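Local coordinates for protein B-129 (Sulfolobus virus 1, PDB 2WBT) that binds zinc through two zinc-finger sites, probably acts as a DNA-binding protein, and is essential for the function of its hyperthermophilic archaeal virus, at residues V24-E27 against E28-R31; S61-Y64 against R65-S69. One frame throughout, in Å; residues are numbered along the deposited sequence.

Contact 1 (V24-E27 against E28-R31); sequences VTLE and ELKR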
loop_
_atom_site.group_PDB
_atom_site.type_symbol
_atom_site.label_atom_id
_atom_site.label_comp_id
_atom_site.label_asym_id
_atom_site.label_seq_id
_atom_site.Cartn_x
_atom_site.Cartn_y
_atom_site.Cartn_z
ATOM N N VAL A 24 -5.582 22.470 0.489
ATOM C CA VAL A 24 -4.353 22.335 -0.274
ATOM C C VAL A 24 -3.856 23.699 -0.772
ATOM O O VAL A 24 -4.631 24.652 -0.869
ATOM C CB VAL A 24 -4.588 21.364 -1.450
ATOM C CG1 VAL A 24 -5.147 22.101 -2.668
ATOM C CG2 VAL A 24 -3.329 20.643 -1.787
ATOM N N THR A 25 -2.563 23.783 -1.081
ATOM C CA THR A 25 -1.950 25.027 -1.569
ATOM C C THR A 25 -2.363 25.305 -3.020
ATOM O O THR A 25 -3.204 24.595 -3.570
ATOM C CB THR A 25 -0.403 24.976 -1.462
ATOM O OG1 THR A 25 0.113 23.958 -2.328
ATOM C CG2 THR A 25 0.024 24.689 -0.029
ATOM N N LEU A 26 -1.779 26.335 -3.631
ATOM C CA LEU A 26 -2.083 26.678 -5.028
ATOM C C LEU A 26 -1.341 25.806 -6.047
ATOM O O LEU A 26 -1.865 25.546 -7.132
ATOM C CB LEU A 26 -1.781 28.157 -5.304
ATOM C CG LEU A 26 -2.695 29.184 -4.630
ATOM C CD1 LEU A 26 -2.237 30.597 -4.964
ATOM C CD2 LEU A 26 -4.150 28.984 -5.040
ATOM N N GLU A 27 -0.133 25.362 -5.707
ATOM C CA GLU A 27 0.688 24.568 -6.627
ATOM C C GLU A 27 0.109 23.171 -6.845
ATOM O O GLU A 27 0.017 22.698 -7.978
ATOM C CB GLU A 27 2.125 24.447 -6.111
ATOM C CG GLU A 27 3.122 23.979 -7.173
ATOM C CD GLU A 27 4.393 23.397 -6.581
ATOM O OE1 GLU A 27 4.300 22.427 -5.799
ATOM O OE2 GLU A 27 5.488 23.901 -6.908
ATOM N N GLU A 28 -0.277 22.525 -5.750
ATOM C CA GLU A 28 -0.778 21.146 -5.782
ATOM C C GLU A 28 -2.283 21.060 -6.096
ATOM O O GLU A 28 -2.762 20.025 -6.562
ATOM C CB GLU A 28 -0.443 20.432 -4.467
ATOM C CG GLU A 28 -1.077 21.046 -3.238
ATOM C CD GLU A 28 -0.296 20.789 -1.956
ATOM O OE1 GLU A 28 0.348 19.726 -1.842
ATOM O OE2 GLU A 28 -0.342 21.652 -1.053
ATOM N N LEU A 29 -3.014 22.144 -5.833
ATOM C CA LEU A 29 -4.419 22.281 -6.259
ATOM C C LEU A 29 -4.540 22.162 -7.774
ATOM O O LEU A 29 -5.350 21.387 -8.286
ATOM C CB LEU A 29 -4.981 23.638 -5.809
ATOM C CG LEU A 29 -6.270 24.166 -6.450
ATOM C CD1 LEU A 29 -7.391 23.142 -6.355
ATOM C CD2 LEU A 29 -6.683 25.476 -5.797
ATOM N N LYS A 30 -3.735 22.953 -8.476
ATOM C CA LYS A 30 -3.685 22.928 -9.938
ATOM C C LYS A 30 -3.095 21.613 -10.441
ATOM O O LYS A 30 -3.555 21.060 -11.440
ATOM C CB LYS A 30 -2.857 24.104 -10.463
ATOM C CG LYS A 30 -3.456 25.469 -10.148
ATOM C CD LYS A 30 -2.522 26.605 -10.540
ATOM C CE LYS A 30 -2.532 26.858 -12.041
ATOM N NZ LYS A 30 -1.545 27.901 -12.436
ATOM N N ARG A 31 -2.076 21.124 -9.737
ATOM C CA ARG A 31 -1.434 19.847 -10.059
ATOM C C ARG A 31 -2.369 18.652 -9.833
ATOM O O ARG A 31 -2.190 17.603 -10.453
ATOM C CB ARG A 31 -0.149 19.674 -9.238
ATOM C CG ARG A 31 0.792 18.594 -9.756
ATOM C CD ARG A 31 2.037 18.441 -8.885
ATOM N NE ARG A 31 2.901 19.624 -8.910
ATOM C CZ ARG A 31 4.188 19.641 -8.557
ATOM N NH1 ARG A 31 4.805 18.533 -8.155
ATOM N NH2 ARG A 31 4.870 20.779 -8.619
#
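Glu28 folds its carboxylate back over the start of the helix and takes two donors from Thr25 on a single oxygen. The backbone N-H of Thr25 points at Glu28 OE2 over 3.1 Å and is nearly straight (162°); it arrives on the anti side of the carboxylate, close to its plane. The hydroxyl comes in differently: Thr25 OG1 donates to Glu28 OE2 over 2.7 Å from well above that plane. Two bonds in directions this different should hold the carboxylate against turning. As modelled, Glu28 CG lies between the backbone N and the carbonyl carbon, but the path of the chain past Val24 is doubtful.

In the same turn, Glu27 and Arg31 run side by side, pointing the same way, both with CG anti to the backbone N. Their charged ends form a salt bridge, Glu27 OE1 to Arg31 NH2 at 3.3 Å, but the oxygen lies well out of the guanidinium plane, so charge rather than a directed N-H carries it. The same two residues are also joined through the backbone, Arg31 N to Glu27 O at 3.2 Å. The two preceding i+4 to i bonds, Leu29 N to Thr25 O and Lys30 N to Leu26 O, are weak. Val24 CG1 packs on Leu29 CB at 3.5 Å, the two side chains crossing at about a right angle.

Further out, the second subunit lies close: its His52 packs on Glu27, Glu28 and Arg31, its Gly19 meets Leu29, and Val24 makes backbone hydrogen bonds to it. The Thr-x-x-Glu order, with the glutamate returning to the threonine N-H at the beginning of helix 26-32, recalls one half of a capping box; the reciprocal partners, Thr25 OG1 and Glu28 N, stand 3.7 Å apart.

Contact 2 (S61-Y64 against R65-S69); sequences SYLY and RLLAS
Leu63 and Leu67 lie side by side and point the same way, Leu63 CD2 meeting Leu67 CD1 at 3.6 Å. Tyr64 joins them from the neighbouring position. Leu63 CD2 sits over the centre of the Tyr64 ring, 4.2 Å above the plane, while Leu67 CD1 reaches ring atom CD1 of Tyr64 obliquely at 4.0 Å. Tyr64 gets there with CG anti to its carbonyl carbon (chi1 -75°), which runs the ring alongside Leu67. On another flank the ring of Tyr62 approaches Leu66 more loosely, Tyr62 CE2 to Leu66 CD2 at 4.3 Å and again obliquely.

This cluster belongs to an amphipathic stretch of helix 60-72, just ahead of the first zinc finger. The Leu63, Tyr64 and Leu67 flank faces the second subunit: Leu63 packs on Leu63 of that subunit, Tyr64 on its Tyr64, and Leu67 on its Glu59. The Tyr62 flank looks instead toward its own zinc fingers, resting on Leu81 and Pro104, and Leu66 touches Ile126.

The backbone bonds are those of a regular alpha helix, each from residue i+4 to residue i. Leu66 N reaches Tyr62 O at 2.8 Å and Leu67 N reaches Leu63 O at 3.0 Å. Arg65 N to Ser61 O and Ala68 N to Tyr64 O continue the series.

The aliphatic part of Arg65 runs past the Ser61 carbonyl, with Arg65 CG 3.2 Å from Ser61 O, before bending at chi3 (56°); this side chain also touches Leu81. Two side-chain hydrogen bonds lead to the first finger, from the Tyr62 hydroxyl to Pro78 O and from Ser69 OG to Leu81 O; Pro78 and Leu81 directly follow the zinc ligands Cys77 and Cys80.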
loop_
_atom_site.group_PDB
_atom_site.type_symbol
_atom_site.label_atom_id
_atom_site.label_comp_id
_atom_site.label_asym_id
_atom_site.label_seq_id
_atom_site.Cartn_x
_atom_site.Cartn_y
_atom_site.Cartn_z
ATOM N N SER A 61 4.313 5.098 6.816
ATOM C CA SER A 61 5.729 5.477 6.829
ATOM C C SER A 61 6.606 4.360 6.262
ATOM O O SER A 61 7.535 4.618 5.496
ATOM C CB SER A 61 6.182 5.799 8.254
ATOM O OG SER A 61 7.455 6.422 8.257
ATOM N N TYR A 62 6.298 3.125 6.645
ATOM C CA TYR A 62 7.022 1.949 6.157
ATOM C C TYR A 62 6.803 1.721 4.661
ATOM O O TYR A 62 7.745 1.429 3.921
ATOM C CB TYR A 62 6.589 0.700 6.930
ATOM C CG TYR A 62 7.211 -0.571 6.403
ATOM C CD1 TYR A 62 8.453 -0.992 6.855
ATOM C CD2 TYR A 62 6.566 -1.341 5.440
ATOM C CE1 TYR A 62 9.037 -2.153 6.369
ATOM C CE2 TYR A 62 7.141 -2.502 4.947
ATOM C CZ TYR A 62 8.377 -2.905 5.417
ATOM O OH TYR A 62 8.952 -4.057 4.934
ATOM N N LEU A 63 5.548 1.846 4.239
ATOM C CA LEU A 63 5.138 1.592 2.858
ATOM C C LEU A 63 5.827 2.541 1.873
ATOM O O LEU A 63 6.332 2.107 0.841
ATOM C CB LEU A 63 3.612 1.714 2.751
ATOM C CG LEU A 63 2.921 1.194 1.485
ATOM C CD1 LEU A 63 1.560 0.580 1.819
ATOM C CD2 LEU A 63 2.776 2.303 0.443
ATOM N N TYR A 64 5.857 3.827 2.208
ATOM C CA TYR A 64 6.483 4.838 1.346
ATOM C C TYR A 64 8.009 4.862 1.438
ATOM O O TYR A 64 8.678 5.352 0.525
ATOM C CB TYR A 64 5.890 6.220 1.631
ATOM C CG TYR A 64 4.512 6.361 1.032
ATOM C CD1 TYR A 64 4.346 6.440 -0.348
ATOM C CD2 TYR A 64 3.375 6.380 1.833
ATOM C CE1 TYR A 64 3.086 6.550 -0.915
ATOM C CE2 TYR A 64 2.108 6.493 1.275
ATOM C CZ TYR A 64 1.971 6.577 -0.100
ATOM O OH TYR A 64 0.719 6.690 -0.660
ATOM N N ARG A 65 8.552 4.331 2.531
ATOM C CA ARG A 65 9.991 4.087 2.635
ATOM C C ARG A 65 10.388 2.822 1.867
ATOM O O ARG A 65 11.494 2.744 1.327
ATOM C CB ARG A 65 10.421 3.992 4.101
ATOM C CG ARG A 65 10.556 5.356 4.769
ATOM C CD ARG A 65 10.984 5.268 6.227
ATOM N NE ARG A 65 12.234 4.524 6.402
ATOM C CZ ARG A 65 12.380 3.410 7.123
ATOM N NH1 ARG A 65 11.358 2.868 7.781
ATOM N NH2 ARG A 65 13.575 2.832 7.195
ATOM N N LEU A 66 9.489 1.839 1.827
ATOM C CA LEU A 66 9.682 0.636 1.008
ATOM C C LEU A 66 9.745 1.008 -0.471
ATOM O O LEU A 66 10.654 0.587 -1.187
ATOM C CB LEU A 66 8.545 -0.369 1.237
ATOM C CG LEU A 66 8.479 -1.585 0.303
ATOM C CD1 LEU A 66 9.787 -2.363 0.324
ATOM C CD2 LEU A 66 7.314 -2.483 0.684
ATOM N N LEU A 67 8.768 1.797 -0.911
ATOM C CA LEU A 67 8.664 2.215 -2.312
ATOM C C LEU A 67 9.842 3.090 -2.742
ATOM O O LEU A 67 10.353 2.947 -3.854
ATOM C CB LEU A 67 7.349 2.963 -2.551
ATOM C CG LEU A 67 6.065 2.163 -2.312
ATOM C CD1 LEU A 67 4.844 3.069 -2.391
ATOM C CD2 LEU A 67 5.949 1.018 -3.292
ATOM N N ALA A 68 10.257 3.995 -1.860
ATOM C CA ALA A 68 11.422 4.851 -2.105
ATOM C C ALA A 68 12.702 4.029 -2.279
ATOM O O ALA A 68 13.525 4.328 -3.146
ATOM C CB ALA A 68 11.591 5.853 -0.971
ATOM N N SER A 69 12.859 2.999 -1.450
ATOM C CA SER A 69 14.010 2.096 -1.533
ATOM C C SER A 69 13.950 1.224 -2.782
ATOM O O SER A 69 14.958 1.035 -3.466
ATOM C CB SER A 69 14.078 1.204 -0.293
ATOM O OG SER A 69 14.194 1.988 0.881
#

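From the N terminus, the chain leaves strand 20-23 and enters contact 1 (24-31) at the start of helix 26-32. Its two segments follow directly on each other, so it closes no loop beyond a helical turn. The chain then runs through the long helix 37-52 to helix 60-72, where contact 2 (61-69) is likewise a run of successive turns. The contacts stand in series, neither nesting nor crossing. The centres of contact 1 and contact 2 lie about 24 Å apart, and the two do not touch. Both meet the second subunit: contact 1 in the N-terminal region, contact 2 where the helical part passes into the zinc fingers.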